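Local coordinates for protein Ta0487 (PDB 3KBQ), which is of unknown function but, as a CinA-family protein whose chain here holds a probable molybdopterin-binding domain, may bind a molybdopterin-like ligand, at residues B[7-12]-B[54-59]; B[63-68]-B[146-151]. All coordinates share one frame; numbering follows the deposited sequence.

Interaction 1 (B[7-12]-B[54-59]); sequences SVITVG and WAFRVA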
loop_
_atom_site.group_PDB
_atom_site.type_symbol
_atom_site.label_atom_id
_atom_site.label_comp_id
_atom_site.label_asym_id
_atom_site.label_seq_id
_atom_site.Cartn_x
_atom_site.Cartn_y
_atom_site.Cartn_z
ATOM N N SER B 7 -9.493 3.900 4.516
ATOM C CA SER B 7 -8.240 3.268 4.088
ATOM C C SER B 7 -8.502 2.138 3.124
ATOM O O SER B 7 -9.586 1.546 3.123
ATOM C CB SER B 7 -7.440 2.742 5.282
ATOM O OG SER B 7 -6.837 3.869 5.895
ATOM N N VAL B 8 -7.492 1.833 2.321
ATOM C CA VAL B 8 -7.572 0.813 1.301
ATOM C C VAL B 8 -6.511 -0.254 1.587
ATOM O O VAL B 8 -5.366 0.034 1.880
ATOM C CB VAL B 8 -7.392 1.437 -0.090
ATOM C CG1 VAL B 8 -7.565 0.409 -1.226
ATOM C CG2 VAL B 8 -8.390 2.608 -0.244
ATOM N N ILE B 9 -6.910 -1.507 1.446
ATOM C CA ILE B 9 -6.004 -2.615 1.626
ATOM C C ILE B 9 -6.071 -3.456 0.353
ATOM O O ILE B 9 -7.150 -3.678 -0.213
ATOM C CB ILE B 9 -6.403 -3.495 2.835
ATOM C CG1 ILE B 9 -6.292 -2.710 4.168
ATOM C CG2 ILE B 9 -5.484 -4.798 2.856
ATOM C CD1 ILE B 9 -7.063 -3.435 5.331
ATOM N N THR B 10 -4.910 -3.894 -0.116
ATOM C CA THR B 10 -4.830 -4.764 -1.262
ATOM C C THR B 10 -4.040 -5.985 -0.757
ATOM O O THR B 10 -2.938 -5.850 -0.206
ATOM C CB THR B 10 -4.030 -4.122 -2.436
ATOM O OG1 THR B 10 -4.671 -2.901 -2.835
ATOM C CG2 THR B 10 -3.979 -5.076 -3.675
ATOM N N VAL B 11 -4.598 -7.168 -0.956
ATOM C CA VAL B 11 -3.910 -8.418 -0.564
ATOM C C VAL B 11 -3.488 -9.218 -1.821
ATOM O O VAL B 11 -4.324 -9.499 -2.671
ATOM C CB VAL B 11 -4.866 -9.292 0.297
ATOM C CG1 VAL B 11 -4.172 -10.579 0.758
ATOM C CG2 VAL B 11 -5.441 -8.455 1.514
ATOM N N GLY B 12 -2.218 -9.583 -1.949
ATOM C CA GLY B 12 -1.788 -10.330 -3.118
ATOM C C GLY B 12 -0.293 -10.179 -3.369
ATOM O O GLY B 12 0.206 -9.082 -3.660
ATOM N N TRP B 54 -2.560 -7.464 10.480
ATOM C CA TRP B 54 -1.842 -6.206 10.701
ATOM C C TRP B 54 -2.493 -5.040 9.927
ATOM O O TRP B 54 -2.780 -4.010 10.509
ATOM C CB TRP B 54 -0.309 -6.329 10.446
ATOM C CG TRP B 54 0.358 -4.996 10.422
ATOM C CD1 TRP B 54 0.767 -4.225 11.531
ATOM C CD2 TRP B 54 0.613 -4.200 9.264
ATOM N NE1 TRP B 54 1.259 -3.014 11.073
ATOM C CE2 TRP B 54 1.182 -2.977 9.703
ATOM C CE3 TRP B 54 0.407 -4.400 7.887
ATOM C CZ2 TRP B 54 1.559 -1.955 8.808
ATOM C CZ3 TRP B 54 0.808 -3.392 6.987
ATOM C CH2 TRP B 54 1.379 -2.181 7.470
ATOM N N ALA B 55 -2.734 -5.235 8.636
ATOM C CA ALA B 55 -3.220 -4.173 7.758
ATOM C C ALA B 55 -4.620 -3.734 8.212
ATOM O O ALA B 55 -4.874 -2.544 8.374
ATOM C CB ALA B 55 -3.225 -4.657 6.302
ATOM N N PHE B 56 -5.495 -4.690 8.508
ATOM C CA PHE B 56 -6.853 -4.327 8.944
ATOM C C PHE B 56 -6.802 -3.558 10.257
ATOM O O PHE B 56 -7.504 -2.579 10.413
ATOM C CB PHE B 56 -7.797 -5.567 9.098
ATOM C CG PHE B 56 -8.428 -6.027 7.801
ATOM C CD1 PHE B 56 -9.412 -5.263 7.167
ATOM C CD2 PHE B 56 -8.033 -7.235 7.211
ATOM C CE1 PHE B 56 -9.963 -5.665 5.974
ATOM C CE2 PHE B 56 -8.608 -7.665 6.000
ATOM C CZ PHE B 56 -9.578 -6.891 5.382
ATOM N N ARG B 57 -5.998 -4.007 11.212
ATOM C CA ARG B 57 -5.908 -3.308 12.493
ATOM C C ARG B 57 -5.399 -1.857 12.388
ATOM O O ARG B 57 -5.994 -0.922 12.934
ATOM C CB ARG B 57 -5.012 -4.088 13.471
ATOM C CG ARG B 57 -5.584 -5.461 13.897
ATOM C CD ARG B 57 -7.057 -5.331 14.277
ATOM N NE ARG B 57 -7.263 -4.405 15.395
ATOM C CZ ARG B 57 -7.496 -4.807 16.634
ATOM N NH1 ARG B 57 -7.517 -6.111 16.886
ATOM N NH2 ARG B 57 -7.711 -3.916 17.621
ATOM N N VAL B 58 -4.287 -1.682 11.705
ATOM C CA VAL B 58 -3.839 -0.323 11.413
ATOM C C VAL B 58 -4.879 0.512 10.632
ATOM O O VAL B 58 -5.151 1.655 11.034
ATOM C CB VAL B 58 -2.473 -0.298 10.745
ATOM C CG1 VAL B 58 -1.995 1.113 10.623
ATOM C CG2 VAL B 58 -1.489 -1.045 11.689
ATOM N N ALA B 59 -5.453 -0.058 9.569
ATOM C CA ALA B 59 -6.447 0.667 8.814
ATOM C C ALA B 59 -7.570 1.147 9.734
ATOM O O ALA B 59 -8.019 2.320 9.648
ATOM C CB ALA B 59 -6.990 -0.205 7.599
#

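Interaction 2 (B[63-68]-B[146-151]); sequences SDLVVS and KVIILP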
loop_
_atom_site.group_PDB
_atom_site.type_symbol
_atom_site.label_atom_id
_atom_site.label_comp_id
_atom_site.label_asym_id
_atom_site.label_seq_id
_atom_site.Cartn_x
_atom_site.Cartn_y
_atom_site.Cartn_z
ATOM N N SER B 63 -8.987 5.053 10.331
ATOM C CA SER B 63 -10.129 5.341 9.479
ATOM C C SER B 63 -11.409 4.664 9.987
ATOM O O SER B 63 -11.341 3.653 10.685
ATOM C CB SER B 63 -9.837 4.971 8.011
ATOM O OG SER B 63 -9.615 3.598 7.919
ATOM N N ASP B 64 -12.564 5.229 9.629
ATOM C CA ASP B 64 -13.837 4.658 9.966
ATOM C C ASP B 64 -14.437 3.801 8.860
ATOM O O ASP B 64 -15.434 3.128 9.089
ATOM C CB ASP B 64 -14.840 5.730 10.411
ATOM C CG ASP B 64 -14.571 6.243 11.839
ATOM O OD1 ASP B 64 -13.547 5.836 12.488
ATOM O OD2 ASP B 64 -15.404 7.057 12.315
ATOM N N LEU B 65 -13.816 3.793 7.687
ATOM C CA LEU B 65 -14.270 2.912 6.609
ATOM C C LEU B 65 -13.017 2.321 5.980
ATOM O O LEU B 65 -12.077 3.061 5.627
ATOM C CB LEU B 65 -15.038 3.684 5.539
ATOM C CG LEU B 65 -15.279 2.917 4.209
ATOM C CD1 LEU B 65 -16.175 1.699 4.416
ATOM C CD2 LEU B 65 -15.934 3.833 3.201
ATOM N N VAL B 66 -12.996 1.003 5.865
ATOM C CA VAL B 66 -11.832 0.278 5.361
ATOM C C VAL B 66 -12.310 -0.596 4.222
ATOM O O VAL B 66 -13.297 -1.353 4.373
ATOM C CB VAL B 66 -11.202 -0.599 6.500
ATOM C CG1 VAL B 66 -10.067 -1.476 5.974
ATOM C CG2 VAL B 66 -10.661 0.332 7.628
ATOM N N VAL B 67 -11.673 -0.479 3.046
ATOM C CA VAL B 67 -12.082 -1.356 1.935
ATOM C C VAL B 67 -10.892 -2.172 1.502
ATOM O O VAL B 67 -9.811 -1.588 1.268
ATOM C CB VAL B 67 -12.619 -0.536 0.687
ATOM C CG1 VAL B 67 -13.113 -1.496 -0.420
ATOM C CG2 VAL B 67 -13.731 0.480 1.092
ATOM N N SER B 68 -11.029 -3.504 1.462
ATOM C CA SER B 68 -9.940 -4.391 0.994
ATOM C C SER B 68 -10.342 -5.077 -0.314
ATOM O O SER B 68 -11.537 -5.287 -0.582
ATOM C CB SER B 68 -9.550 -5.482 2.005
ATOM O OG SER B 68 -10.605 -6.437 2.162
ATOM N N LYS B 146 -16.887 0.592 9.575
ATOM C CA LYS B 146 -17.321 -0.405 8.580
ATOM C C LYS B 146 -16.175 -0.944 7.750
ATOM O O LYS B 146 -15.215 -0.237 7.478
ATOM C CB LYS B 146 -18.392 0.204 7.703
ATOM C CG LYS B 146 -19.710 0.341 8.488
ATOM C CD LYS B 146 -20.950 0.124 7.579
ATOM C CE LYS B 146 -21.324 1.426 6.848
ATOM N NZ LYS B 146 -22.573 1.238 6.033
ATOM N N VAL B 147 -16.278 -2.207 7.354
ATOM C CA VAL B 147 -15.198 -2.866 6.649
ATOM C C VAL B 147 -15.866 -3.584 5.481
ATOM O O VAL B 147 -16.824 -4.339 5.672
ATOM C CB VAL B 147 -14.455 -3.870 7.515
ATOM C CG1 VAL B 147 -13.328 -4.518 6.713
ATOM C CG2 VAL B 147 -13.830 -3.196 8.747
ATOM N N ILE B 148 -15.422 -3.282 4.280
ATOM C CA ILE B 148 -15.938 -3.929 3.055
ATOM C C ILE B 148 -14.805 -4.789 2.484
ATOM O O ILE B 148 -13.715 -4.270 2.182
ATOM C CB ILE B 148 -16.324 -2.867 1.999
ATOM C CG1 ILE B 148 -17.422 -1.927 2.533
ATOM C CG2 ILE B 148 -16.767 -3.514 0.689
ATOM C CD1 ILE B 148 -18.793 -2.422 2.221
ATOM N N ILE B 149 -15.049 -6.085 2.325
ATOM C CA ILE B 149 -13.991 -7.023 1.919
ATOM C C ILE B 149 -14.427 -7.579 0.562
ATOM O O ILE B 149 -15.517 -8.180 0.470
ATOM C CB ILE B 149 -13.812 -8.122 3.004
ATOM C CG1 ILE B 149 -13.348 -7.497 4.330
ATOM C CG2 ILE B 149 -12.815 -9.262 2.546
ATOM C CD1 ILE B 149 -13.396 -8.527 5.514
ATOM N N LEU B 150 -13.610 -7.337 -0.474
ATOM C CA LEU B 150 -13.998 -7.564 -1.877
ATOM C C LEU B 150 -13.048 -8.543 -2.541
ATOM O O LEU B 150 -11.915 -8.687 -2.073
ATOM C CB LEU B 150 -13.973 -6.251 -2.646
ATOM C CG LEU B 150 -14.876 -5.125 -2.109
ATOM C CD1 LEU B 150 -14.691 -3.812 -2.884
ATOM C CD2 LEU B 150 -16.285 -5.643 -2.183
ATOM N N PRO B 151 -13.509 -9.242 -3.599
ATOM C CA PRO B 151 -12.627 -10.094 -4.437
ATOM C C PRO B 151 -11.609 -9.244 -5.143
ATOM O O PRO B 151 -11.803 -8.026 -5.305
ATOM C CB PRO B 151 -13.558 -10.659 -5.510
ATOM C CG PRO B 151 -14.959 -10.565 -4.922
ATOM C CD PRO B 151 -14.920 -9.351 -3.993
HETATM O O HOH W 1 -10.295 -8.428 0.141
#

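Interaction 1 (B[7-12]-B[54-59])
In the three-layered alpha/beta core of this MoCF_biosynth-type domain, helix 49-62 makes the beta-alpha-beta crossover between parallel strands 38-45 and 65-69 and packs on the strand it passes over, 5-11, where Ile9 meets Ala55, Phe56 and Ala59. The segment axes run antiparallel at 176° and come within 9.0 Å of each other, the geometry of a helix laid along a strand. No hydrogen bond joins the two segments, so the contact is made by packing alone. Ile9 CD1 does most of the touching. Ile9 CD1 sits over one face of the Phe56 ring, 3.8 Å from the centroid and 24° off the ring normal, a CH-pi contact displaced toward the rim, where Phe56 CD1 is nearest at 3.5 Å. Ile9 CD1 also reaches Ala59 CB at 3.9 Å, so it is held between an aromatic face and an alanine one turn away. The second branch has its own partner: Ile9 CG2, anti to the backbone N, reaches Ala55 CB at 4.1 Å. Phe56 CG lies anti to the carbonyl carbon (chi1 -83°), which turns a face of the ring to Ile9 CD1, and the two side chains cross at about a right angle. Nearer the start of the strand segment the chains come closest, the CA atoms of Ser7 and Ala59 being 5.7 Å apart and their CB atoms 3.8 Å. All five touching residues are buried. Around them, Phe84 meets the Phe56 ring edge-to-face, strand 65-69 places Val66 and Ser68 against Ile9, and Phe43 of strand 38-45 packs on Ala59.

Interaction 2 (B[63-68]-B[146-151])
Leu65 to Ser68 pair in parallel with Lys146 to Ile149, joining two central strands of the mixed sheet in this alpha/beta domain. The evidence is a run of four parallel bridges, with segment axes 4.8 Å apart and inclined by only 8°. Five backbone hydrogen bonds tie the strands. Lys146 N donates to Asp64 O, and Val66 then both donates to Lys146 O and accepts from Ile148 N; Ser68 likewise donates to Ile148 O and accepts from Leu150 N. The last bond is the most bent, 140° at the hydrogen, with Leu150 N lying 37° out of the carbonyl plane of Ser68. CA-H...O contacts supplement the ladder, as from Val67 CA to Ile148 O at 3.3 Å.

Apolar contacts follow the two faces. Val67 CG1 meets Leu150 CD1 at 3.7 Å, and Leu65 CD1 lies 4.3 Å from Ile148 CG1; beyond them Leu150 packs on Met157 and Leu160 of helix 154-163. Val66 and Val147 occupy the opposite face, with CB of Val66 4.3 Å from CG2 of Val147. Helix 49-62 packs on this face, with Ala59 against Val66 and Phe56 against Val147.

The charged side chains pair beyond the two segments: Asp64 OD1 with Lys145 NZ, and Lys146 NZ with Asp167 OD1. Ser68 OG, set between its backbone N and carbonyl carbon, lies alongside Ile149, 3.6 Å from CG2. One water bridges the strands here, accepting from Ser68 OG at 2.9 Å and donating to Leu150 O at 2.8 Å.

In the fold
Interaction 1 closes before interaction 2 opens along the chain, and their centres are about 9 Å apart. Helix 49-62 of the first leads directly into strand 65-69 of the second, which lies beside strand 5-11; the two strands are neighbours in one sheet, and helix 49-62 packs across its face. The backbone joins them as well: Ile9 N to Val67 O and Ser7 O to Val67 N, each 2.9 Å, are probable hydrogen bonds. Phe56 CZ also packs 3.4 Å from Ser68 OG. Strand 65-69 is thus flanked by 5-11 and 145-150, uniting distant chain regions within the probable molybdopterin-binding domain.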